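Local coordinates for uncharacterized protein YPL067C (Saccharomyces cerevisiae, PDB 5KCI) that is of unknown function but is a cytoplasmic DUF3605-family protein, possibly related to histidine triad proteins and amyloid toxicity, at residues 24-29 and 150-155; 105-110 and 167-172; 146-151 and 172-177. One frame throughout, in Å; residues are numbered along the deposited sequence.

Contact 1 (24-29 and 150-155). With SO4 (sulfate ion), chain D.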
loop_
_atom_site.group_PDB
_atom_site.type_symbol
_atom_site.label_atom_id
_atom_site.label_comp_id
_atom_site.label_asym_id
_atom_site.label_seq_id
_atom_site.Cartn_x
_atom_site.Cartn_y
_atom_site.Cartn_z
ATOM N N GLU A 24 -14.762 -6.853 4.918
ATOM C CA GLU A 24 -15.733 -7.567 4.096
ATOM C C GLU A 24 -15.590 -7.184 2.628
ATOM O O GLU A 24 -15.652 -8.045 1.743
ATOM C CB GLU A 24 -17.153 -7.278 4.587
ATOM C CG GLU A 24 -17.501 -7.925 5.922
ATOM C CD GLU A 24 -18.803 -7.393 6.516
ATOM O OE1 GLU A 24 -19.561 -6.709 5.793
ATOM O OE2 GLU A 24 -19.059 -7.653 7.712
ATOM N N ILE A 25 -15.398 -5.893 2.354
ATOM C CA ILE A 25 -15.190 -5.430 0.979
ATOM C C ILE A 25 -13.933 -6.045 0.377
ATOM O O ILE A 25 -13.932 -6.477 -0.786
ATOM C CB ILE A 25 -15.148 -3.891 0.960
ATOM C CG1 ILE A 25 -16.533 -3.332 1.305
ATOM C CG2 ILE A 25 -14.683 -3.356 -0.414
ATOM C CD1 ILE A 25 -16.553 -1.840 1.624
ATOM N N ILE A 26 -12.834 -6.079 1.138
ATOM C CA ILE A 26 -11.597 -6.635 0.596
ATOM C C ILE A 26 -11.778 -8.121 0.307
ATOM O O ILE A 26 -11.333 -8.638 -0.735
ATOM C CB ILE A 26 -10.432 -6.371 1.568
ATOM C CG1 ILE A 26 -10.043 -4.891 1.542
ATOM C CG2 ILE A 26 -9.219 -7.219 1.226
ATOM C CD1 ILE A 26 -9.049 -4.500 2.664
ATOM N N GLU A 27 -12.457 -8.816 1.215
ATOM C CA GLU A 27 -12.728 -10.241 1.068
ATOM C C GLU A 27 -13.608 -10.523 -0.142
ATOM O O GLU A 27 -13.391 -11.504 -0.858
ATOM C CB GLU A 27 -13.402 -10.753 2.345
ATOM C CG GLU A 27 -13.885 -12.192 2.307
ATOM C CD GLU A 27 -12.756 -13.198 2.317
ATOM O OE1 GLU A 27 -11.582 -12.789 2.453
ATOM O OE2 GLU A 27 -13.045 -14.407 2.189
ATOM N N SER A 28 -14.639 -9.713 -0.355
ATOM C CA SER A 28 -15.512 -9.924 -1.503
ATOM C C SER A 28 -14.872 -9.481 -2.806
ATOM O O SER A 28 -15.369 -9.845 -3.880
ATOM C CB SER A 28 -16.835 -9.180 -1.295
ATOM O OG SER A 28 -16.636 -7.781 -1.292
ATOM N N GLY A 29 -13.778 -8.728 -2.745
ATOM C CA GLY A 29 -13.148 -8.212 -3.950
ATOM C C GLY A 29 -13.878 -7.041 -4.563
ATOM O O GLY A 29 -13.548 -6.640 -5.689
ATOM N N ALA A 150 -4.775 -4.688 6.954
ATOM C CA ALA A 150 -5.400 -5.229 5.755
ATOM C C ALA A 150 -4.696 -4.653 4.545
ATOM O O ALA A 150 -4.012 -3.637 4.632
ATOM C CB ALA A 150 -6.899 -4.890 5.679
ATOM N N TRP A 151 -4.906 -5.285 3.395
ATOM C CA TRP A 151 -4.265 -4.769 2.198
ATOM C C TRP A 151 -5.077 -5.175 0.980
ATOM O O TRP A 151 -5.828 -6.153 1.008
ATOM C CB TRP A 151 -2.810 -5.255 2.061
ATOM C CG TRP A 151 -2.642 -6.721 1.814
ATOM C CD1 TRP A 151 -2.513 -7.710 2.757
ATOM C CD2 TRP A 151 -2.558 -7.383 0.530
ATOM N NE1 TRP A 151 -2.369 -8.933 2.142
ATOM C CE2 TRP A 151 -2.389 -8.760 0.783
ATOM C CE3 TRP A 151 -2.620 -6.939 -0.789
ATOM C CZ2 TRP A 151 -2.271 -9.715 -0.248
ATOM C CZ3 TRP A 151 -2.504 -7.899 -1.827
ATOM C CH2 TRP A 151 -2.332 -9.260 -1.539
ATOM N N PHE A 152 -4.928 -4.375 -0.080
ATOM C CA PHE A 152 -5.534 -4.713 -1.353
ATOM C C PHE A 152 -4.734 -4.069 -2.462
ATOM O O PHE A 152 -4.033 -3.077 -2.269
ATOM C CB PHE A 152 -6.985 -4.251 -1.474
ATOM C CG PHE A 152 -7.171 -2.766 -1.295
ATOM C CD1 PHE A 152 -7.259 -2.192 -0.020
ATOM C CD2 PHE A 152 -7.316 -1.943 -2.391
ATOM C CE1 PHE A 152 -7.431 -0.838 0.119
ATOM C CE2 PHE A 152 -7.488 -0.580 -2.256
ATOM C CZ PHE A 152 -7.558 -0.018 -1.009
ATOM N N VAL A 153 -4.896 -4.637 -3.651
ATOM C CA VAL A 153 -4.299 -4.090 -4.848
ATOM C C VAL A 153 -5.437 -3.769 -5.807
ATOM O O VAL A 153 -6.223 -4.655 -6.155
ATOM C CB VAL A 153 -3.317 -5.083 -5.491
ATOM C CG1 VAL A 153 -2.852 -4.552 -6.815
ATOM C CG2 VAL A 153 -2.133 -5.302 -4.546
ATOM N N ASN A 154 -5.515 -2.520 -6.234
ATOM C CA ASN A 154 -6.571 -2.114 -7.142
ATOM C C ASN A 154 -6.431 -2.819 -8.487
ATOM O O ASN A 154 -5.325 -3.020 -9.001
ATOM C CB ASN A 154 -6.551 -0.613 -7.350
ATOM C CG ASN A 154 -7.366 0.133 -6.298
ATOM O OD1 ASN A 154 -8.259 -0.437 -5.682
ATOM N ND2 ASN A 154 -7.108 1.406 -6.156
ATOM N N TYR A 155 -7.566 -3.228 -9.022
ATOM C CA TYR A 155 -7.608 -3.911 -10.317
ATOM C C TYR A 155 -7.167 -2.971 -11.420
ATOM O O TYR A 155 -7.172 -1.747 -11.263
ATOM C CB TYR A 155 -9.019 -4.392 -10.632
ATOM C CG TYR A 155 -9.641 -5.268 -9.559
ATOM C CD1 TYR A 155 -9.184 -6.534 -9.339
ATOM C CD2 TYR A 155 -10.730 -4.816 -8.796
ATOM C CE1 TYR A 155 -9.739 -7.368 -8.394
ATOM C CE2 TYR A 155 -11.298 -5.645 -7.840
ATOM C CZ TYR A 155 -10.797 -6.923 -7.639
ATOM O OH TYR A 155 -11.321 -7.790 -6.709
HETATM S S SO4 D . -4.240 3.209 -7.375
HETATM O O1 SO4 D . -3.273 3.494 -8.461
HETATM O O2 SO4 D . -4.105 1.880 -6.808
HETATM O O3 SO4 D . -4.050 4.185 -6.280
HETATM O O4 SO4 D . -5.596 3.350 -7.893
#

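Contact 2 (105-110 and 167-172). With SO4 (sulfate ion), chain D.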
loop_
_atom_site.group_PDB
_atom_site.type_symbol
_atom_site.label_atom_id
_atom_site.label_comp_id
_atom_site.label_asym_id
_atom_site.label_seq_id
_atom_site.Cartn_x
_atom_site.Cartn_y
_atom_site.Cartn_z
ATOM N N LEU A 105 -1.788 3.559 3.884
ATOM C CA LEU A 105 -0.427 3.588 3.359
ATOM C C LEU A 105 -0.409 2.961 1.978
ATOM O O LEU A 105 -1.341 2.266 1.593
ATOM C CB LEU A 105 0.554 2.829 4.259
ATOM C CG LEU A 105 0.556 3.195 5.740
ATOM C CD1 LEU A 105 1.577 2.342 6.487
ATOM C CD2 LEU A 105 0.867 4.679 5.919
ATOM N N VAL A 106 0.676 3.223 1.250
ATOM C CA VAL A 106 0.923 2.639 -0.065
ATOM C C VAL A 106 2.288 1.991 -0.014
ATOM O O VAL A 106 3.263 2.623 0.398
ATOM C CB VAL A 106 0.862 3.676 -1.196
ATOM C CG1 VAL A 106 1.106 2.971 -2.577
ATOM C CG2 VAL A 106 -0.474 4.394 -1.183
ATOM N N LEU A 107 2.346 0.736 -0.422
ATOM C CA LEU A 107 3.558 -0.049 -0.517
ATOM C C LEU A 107 3.897 -0.288 -1.985
ATOM O O LEU A 107 3.229 -1.072 -2.655
ATOM C CB LEU A 107 3.359 -1.392 0.182
ATOM C CG LEU A 107 4.446 -2.442 0.024
ATOM C CD1 LEU A 107 5.757 -1.969 0.636
ATOM C CD2 LEU A 107 3.973 -3.754 0.702
ATOM N N TRP A 108 4.960 0.347 -2.436
ATOM C CA TRP A 108 5.482 0.229 -3.795
ATOM C C TRP A 108 6.520 -0.886 -3.847
ATOM O O TRP A 108 7.344 -1.035 -2.933
ATOM C CB TRP A 108 6.114 1.552 -4.230
ATOM C CG TRP A 108 5.167 2.675 -4.254
ATOM C CD1 TRP A 108 4.896 3.548 -3.232
ATOM C CD2 TRP A 108 4.327 3.042 -5.339
ATOM N NE1 TRP A 108 3.941 4.463 -3.641
ATOM C CE2 TRP A 108 3.585 4.172 -4.935
ATOM C CE3 TRP A 108 4.144 2.540 -6.638
ATOM C CZ2 TRP A 108 2.659 4.789 -5.779
ATOM C CZ3 TRP A 108 3.231 3.154 -7.463
ATOM C CH2 TRP A 108 2.494 4.253 -7.039
ATOM N N SER A 109 6.500 -1.660 -4.937
ATOM C CA SER A 109 7.456 -2.746 -5.101
ATOM C C SER A 109 8.045 -2.742 -6.515
ATOM O O SER A 109 7.300 -2.678 -7.487
ATOM C CB SER A 109 6.806 -4.109 -4.846
ATOM O OG SER A 109 7.748 -5.158 -5.002
ATOM N N LYS A 110 9.373 -2.803 -6.595
ATOM C CA LYS A 110 10.083 -2.937 -7.867
ATOM C C LYS A 110 9.748 -4.246 -8.556
ATOM O O LYS A 110 9.809 -4.337 -9.787
ATOM C CB LYS A 110 11.591 -2.878 -7.628
ATOM C CG LYS A 110 12.244 -1.520 -7.661
ATOM C CD LYS A 110 13.756 -1.672 -7.890
ATOM C CE LYS A 110 14.562 -0.520 -7.284
ATOM N NZ LYS A 110 15.944 -0.923 -6.874
ATOM N N ALA A 167 0.526 -1.710 -3.466
ATOM C CA ALA A 167 -0.535 -2.241 -2.638
ATOM C C ALA A 167 -0.968 -1.167 -1.656
ATOM O O ALA A 167 -0.150 -0.390 -1.159
ATOM C CB ALA A 167 -0.086 -3.495 -1.863
ATOM N N HIS A 168 -2.256 -1.124 -1.400
ATOM C CA HIS A 168 -2.817 -0.292 -0.350
ATOM C C HIS A 168 -2.766 -1.085 0.953
ATOM O O HIS A 168 -3.286 -2.199 1.025
ATOM C CB HIS A 168 -4.229 0.134 -0.725
ATOM C CG HIS A 168 -4.275 0.956 -1.969
ATOM N ND1 HIS A 168 -4.210 2.327 -1.942
ATOM C CD2 HIS A 168 -4.286 0.602 -3.281
ATOM C CE1 HIS A 168 -4.227 2.795 -3.181
ATOM N NE2 HIS A 168 -4.276 1.769 -4.011
ATOM N N VAL A 169 -2.077 -0.541 1.949
ATOM C CA VAL A 169 -1.874 -1.204 3.231
ATOM C C VAL A 169 -2.561 -0.339 4.260
ATOM O O VAL A 169 -2.189 0.827 4.423
ATOM C CB VAL A 169 -0.392 -1.359 3.583
ATOM C CG1 VAL A 169 -0.208 -1.940 4.950
ATOM C CG2 VAL A 169 0.349 -2.231 2.550
ATOM N N LEU A 170 -3.565 -0.893 4.919
ATOM C CA LEU A 170 -4.384 -0.197 5.894
ATOM C C LEU A 170 -4.025 -0.694 7.277
ATOM O O LEU A 170 -3.956 -1.904 7.501
ATOM C CB LEU A 170 -5.875 -0.455 5.650
ATOM C CG LEU A 170 -6.363 -0.183 4.220
ATOM C CD1 LEU A 170 -7.870 -0.359 4.166
ATOM C CD2 LEU A 170 -6.003 1.186 3.743
ATOM N N LEU A 171 -3.867 0.258 8.212
ATOM C CA LEU A 171 -3.539 -0.052 9.593
ATOM C C LEU A 171 -4.615 0.569 10.454
ATOM O O LEU A 171 -4.895 1.758 10.296
ATOM C CB LEU A 171 -2.192 0.540 9.998
ATOM C CG LEU A 171 -0.981 0.179 9.146
ATOM C CD1 LEU A 171 0.260 0.790 9.745
ATOM C CD2 LEU A 171 -0.869 -1.318 9.015
ATOM N N PHE A 172 -5.220 -0.214 11.352
ATOM C CA PHE A 172 -6.294 0.319 12.188
ATOM C C PHE A 172 -5.772 0.555 13.602
ATOM O O PHE A 172 -5.318 -0.383 14.274
ATOM C CB PHE A 172 -7.503 -0.616 12.200
ATOM C CG PHE A 172 -8.739 -0.049 12.921
ATOM C CD1 PHE A 172 -9.024 1.312 12.929
ATOM C CD2 PHE A 172 -9.641 -0.912 13.526
ATOM C CE1 PHE A 172 -10.154 1.796 13.567
ATOM C CE2 PHE A 172 -10.786 -0.423 14.149
ATOM C CZ PHE A 172 -11.030 0.935 14.163
HETATM S S SO4 D . -4.240 3.209 -7.375
HETATM O O1 SO4 D . -3.273 3.494 -8.461
HETATM O O2 SO4 D . -4.105 1.880 -6.808
HETATM O O3 SO4 D . -4.050 4.185 -6.280
HETATM O O4 SO4 D . -5.596 3.350 -7.893
#

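Contact 3 (146-151 and 172-177)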
loop_
_atom_site.group_PDB
_atom_site.type_symbol
_atom_site.label_atom_id
_atom_site.label_comp_id
_atom_site.label_asym_id
_atom_site.label_seq_id
_atom_site.Cartn_x
_atom_site.Cartn_y
_atom_site.Cartn_z
ATOM N N SER A 146 -4.075 -8.087 16.466
ATOM C CA SER A 146 -5.455 -7.605 16.554
ATOM C C SER A 146 -6.306 -7.811 15.297
ATOM O O SER A 146 -7.505 -7.514 15.336
ATOM C CB SER A 146 -5.422 -6.115 16.889
ATOM O OG SER A 146 -4.724 -5.868 18.111
ATOM N N GLY A 147 -5.752 -8.285 14.180
ATOM C CA GLY A 147 -6.499 -8.279 12.938
ATOM C C GLY A 147 -6.664 -6.898 12.331
ATOM O O GLY A 147 -7.612 -6.658 11.581
ATOM N N HIS A 148 -5.746 -5.985 12.628
ATOM C CA HIS A 148 -5.893 -4.581 12.286
ATOM C C HIS A 148 -4.912 -4.159 11.204
ATOM O O HIS A 148 -4.549 -2.984 11.092
ATOM C CB HIS A 148 -5.733 -3.732 13.547
ATOM C CG HIS A 148 -6.931 -3.798 14.428
ATOM N ND1 HIS A 148 -6.983 -3.227 15.689
ATOM C CD2 HIS A 148 -8.142 -4.363 14.216
ATOM C CE1 HIS A 148 -8.179 -3.448 16.210
ATOM N NE2 HIS A 148 -8.900 -4.131 15.339
ATOM N N VAL A 149 -4.502 -5.125 10.387
ATOM C CA VAL A 149 -3.771 -4.857 9.162
ATOM C C VAL A 149 -4.564 -5.464 8.014
ATOM O O VAL A 149 -4.944 -6.640 8.078
ATOM C CB VAL A 149 -2.361 -5.468 9.187
ATOM C CG1 VAL A 149 -1.594 -5.087 7.888
ATOM C CG2 VAL A 149 -1.592 -5.017 10.408
ATOM N N ALA A 150 -4.775 -4.688 6.954
ATOM C CA ALA A 150 -5.400 -5.229 5.755
ATOM C C ALA A 150 -4.696 -4.653 4.545
ATOM O O ALA A 150 -4.012 -3.637 4.632
ATOM C CB ALA A 150 -6.899 -4.890 5.679
ATOM N N TRP A 151 -4.906 -5.285 3.395
ATOM C CA TRP A 151 -4.265 -4.769 2.198
ATOM C C TRP A 151 -5.077 -5.175 0.980
ATOM O O TRP A 151 -5.828 -6.153 1.008
ATOM C CB TRP A 151 -2.810 -5.255 2.061
ATOM C CG TRP A 151 -2.642 -6.721 1.814
ATOM C CD1 TRP A 151 -2.513 -7.710 2.757
ATOM C CD2 TRP A 151 -2.558 -7.383 0.530
ATOM N NE1 TRP A 151 -2.369 -8.933 2.142
ATOM C CE2 TRP A 151 -2.389 -8.760 0.783
ATOM C CE3 TRP A 151 -2.620 -6.939 -0.789
ATOM C CZ2 TRP A 151 -2.271 -9.715 -0.248
ATOM C CZ3 TRP A 151 -2.504 -7.899 -1.827
ATOM C CH2 TRP A 151 -2.332 -9.260 -1.539
ATOM N N PHE A 172 -5.220 -0.214 11.352
ATOM C CA PHE A 172 -6.294 0.319 12.188
ATOM C C PHE A 172 -5.772 0.555 13.602
ATOM O O PHE A 172 -5.318 -0.383 14.274
ATOM C CB PHE A 172 -7.503 -0.616 12.200
ATOM C CG PHE A 172 -8.739 -0.049 12.921
ATOM C CD1 PHE A 172 -9.024 1.312 12.929
ATOM C CD2 PHE A 172 -9.641 -0.912 13.526
ATOM C CE1 PHE A 172 -10.154 1.796 13.567
ATOM C CE2 PHE A 172 -10.786 -0.423 14.149
ATOM C CZ PHE A 172 -11.030 0.935 14.163
ATOM N N PHE A 173 -5.891 1.808 14.053
ATOM C CA PHE A 173 -5.552 2.232 15.406
ATOM C C PHE A 173 -6.858 2.706 16.045
ATOM O O PHE A 173 -7.209 3.879 15.925
ATOM C CB PHE A 173 -4.517 3.357 15.395
ATOM C CG PHE A 173 -3.204 3.000 14.754
ATOM C CD1 PHE A 173 -3.001 3.214 13.409
ATOM C CD2 PHE A 173 -2.164 2.513 15.498
ATOM C CE1 PHE A 173 -1.798 2.940 12.842
ATOM C CE2 PHE A 173 -0.963 2.234 14.939
ATOM C CZ PHE A 173 -0.778 2.432 13.579
ATOM N N PRO A 174 -7.618 1.831 16.703
ATOM C CA PRO A 174 -8.893 2.273 17.297
ATOM C C PRO A 174 -8.702 3.441 18.263
ATOM O O PRO A 174 -7.699 3.538 18.964
ATOM C CB PRO A 174 -9.406 1.024 18.024
ATOM C CG PRO A 174 -8.687 -0.137 17.337
ATOM C CD PRO A 174 -7.324 0.430 17.009
ATOM N N ARG A 175 -9.669 4.348 18.248
ATOM C CA ARG A 175 -9.571 5.558 19.068
ATOM C C ARG A 175 -9.550 5.222 20.561
ATOM O O ARG A 175 -9.003 5.987 21.369
ATOM C CB ARG A 175 -10.724 6.493 18.711
ATOM C CG ARG A 175 -10.514 7.272 17.413
ATOM C CD ARG A 175 -9.489 8.387 17.578
ATOM N NE ARG A 175 -9.401 9.232 16.387
ATOM C CZ ARG A 175 -8.394 9.230 15.512
ATOM N NH1 ARG A 175 -7.337 8.436 15.670
ATOM N NH2 ARG A 175 -8.442 10.043 14.466
ATOM N N GLU A 176 -10.153 4.109 20.959
ATOM C CA GLU A 176 -10.127 3.748 22.371
ATOM C C GLU A 176 -8.813 3.088 22.769
ATOM O O GLU A 176 -8.617 2.807 23.954
ATOM C CB GLU A 176 -11.335 2.861 22.733
ATOM C CG GLU A 176 -11.294 1.419 22.242
ATOM C CD GLU A 176 -11.678 1.241 20.762
ATOM O OE1 GLU A 176 -11.854 2.257 20.041
ATOM O OE2 GLU A 176 -11.818 0.061 20.344
ATOM N N ARG A 177 -7.897 2.891 21.821
ATOM C CA ARG A 177 -6.615 2.251 22.080
ATOM C C ARG A 177 -5.414 3.124 21.747
ATOM O O ARG A 177 -4.365 2.980 22.397
ATOM C CB ARG A 177 -6.521 0.936 21.292
ATOM C CG ARG A 177 -7.483 -0.071 21.867
ATOM C CD ARG A 177 -7.852 -1.152 20.911
ATOM N NE ARG A 177 -6.732 -2.060 20.683
ATOM C CZ ARG A 177 -6.844 -3.215 20.031
ATOM N NH1 ARG A 177 -8.014 -3.580 19.501
ATOM N NH2 ARG A 177 -5.777 -3.996 19.887
#

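Contact 1 (24-29 and 150-155)
Ala150 meets Ile26 methyl to methyl, its CB lying 3.7 Å from Ile26 CD1, the far end of the isoleucine chain. One residue on, Trp151 offers only its backbone to the helix: Ile26 CG2 sits 3.6 Å from Trp151 O, while the indole turns to the other side of the strand and packs on helix 120-135, bonding Asn131 through NE1. Phe152 faces the helix again. With chi1 58° its CG stands between the backbone N and the carbonyl carbon, and the side chain crosses that of Ile26 at about a right angle, bringing CD1 to 4.0 Å from Ile26 CD1. The arrangement is a helix laid across an edge strand of an antiparallel sheet, the axes of 24-28 and 150-152 coming within 9.2 Å at 41°, with a single isoleucine spanning alternate strand residues. Asn154 leaves the helix aside and gives ND2 to the sulfate, 3.0 Å from its O4 and slightly farther from its O2; the ion probably came from the crystallisation liquor. Tyr155 then reaches back to the helix end, where Gly29, with positive phi, is the C-prime residue of a Schellman motif. Tyr155 OH donates to Gly29 O at 2.7 Å, in the carbonyl plane and on a lone pair, and this carbonyl oxygen lies near the plane of the phenol ring, at its edge.

Contact 2 (105-110 and 167-172)
Leu105 and Val169 face each other as a hydrogen-bonded antiparallel pair in the middle of the four-stranded sheet, where strands 102-109 and 165-172 run side by side. Leu105 has the most surface buried here. Its backbone N and O both bond to this one partner, Leu105 N giving a bond to Val169 O at 2.8 Å and Leu105 O receiving one from Val169 N at 2.9 Å. The side chain has CG anti to its own carbonyl carbon (chi1 -52°), which carries the leucine beyond its direct partner so that Leu105 CD1 touches Leu171 CD1 at 3.8 Å, while the CB atoms of Leu105 and Val169 remain 4.3 Å apart. Val169 works in the other direction along the same face: its CG2 lies against Leu107 CB at 3.9 Å, so each member of the pair also packs on a residue two places along the opposite strand.

Leu107 repeats the backbone pattern with Ala167. Leu107 N points almost straight at Ala167 O, with 176° at the hydrogen, and Ala167 N returns a bond to Leu107 O. Leu105, Leu107, Ala167 and Val169 thus share one apolar face of the sheet; helix 120-135 covers part of it, with Met130 against Leu107 and Ala167 and Phe133 against Leu107.

Between these two pairs comes the non-hydrogen-bonded pair Val106 and His168, whose side chains project from the reverse face. There Val106 CG2 comes obliquely toward the imidazole, whose ND1 is hydrogen-bonded to His104. At the far corner of the ring, His168 NE2 donates to sulfate O2 at 2.8 Å and 172°, the oxygen lying at the ring edge, near its plane.

Contact 3 (146-151 and 172-177)
Arg177 NH2 donates to Ser146 OG at 2.8 Å, with the hydroxyl oxygen at the edge of the guanidinium and tilted 19° from its plane; the bond is bent at the hydrogen, and OG is also bonded to Pro142 O. The second polar link is backbone to backbone, Phe172 N to His148 O at 2.9 Å, which ties the end of strand 165-172 to the residue just before strand 149-152. Between the two bonds lies the imidazole of His148. Phe172 CG is anti to its backbone N (chi1 -173°), an orientation that brings the ring edge over this imidazole: CD2 stands 3.7 Å above its plane, over the centre, in a T-shaped pair with planes at 64°. The opposite face carries Ser146 O, offset toward the rim. Pro174 and Arg177 both come to the same imidazole carbon, Pro174 CG lying 3.5 Å from His148 CE1 and Arg177 NH1 3.3 Å from it. Replacing His148 by an alanine would probably leave a gap between Phe172 and Ser146 O and let the Arg177 guanidinium turn about its serine bond. Trp19, from the N-terminal helix, joins the group, meeting both aromatic rings. This surface contact thus mixes a fixed backbone bond with aromatic packing and one neutral hydroxyl acceptor, so the arginine is held here without an opposing carboxylate from either segment.

Three of the four strands of one antiparallel sheet carry these contacts. Contact 2 lies within about 1 Å of the chain centre and joins the two middle strands; contacts 1 and 3 both use edge strand 149-152, and their centres are about 12 and 15 Å from that of contact 2 and 16 Å from each other. Along the chain come 24-29, then 105-110, then the overlapping 146-151 and 150-155, and last 167-172, running into 172-177 through shared Phe172. Asn154 and His168 bring contacts 1 and 2 to the same sulfate. Strand 165-172 pairs with 102-109 on one side and 149-152 on the other, so the contacts tie helix 19-28 and loop 172-177 to one sheet.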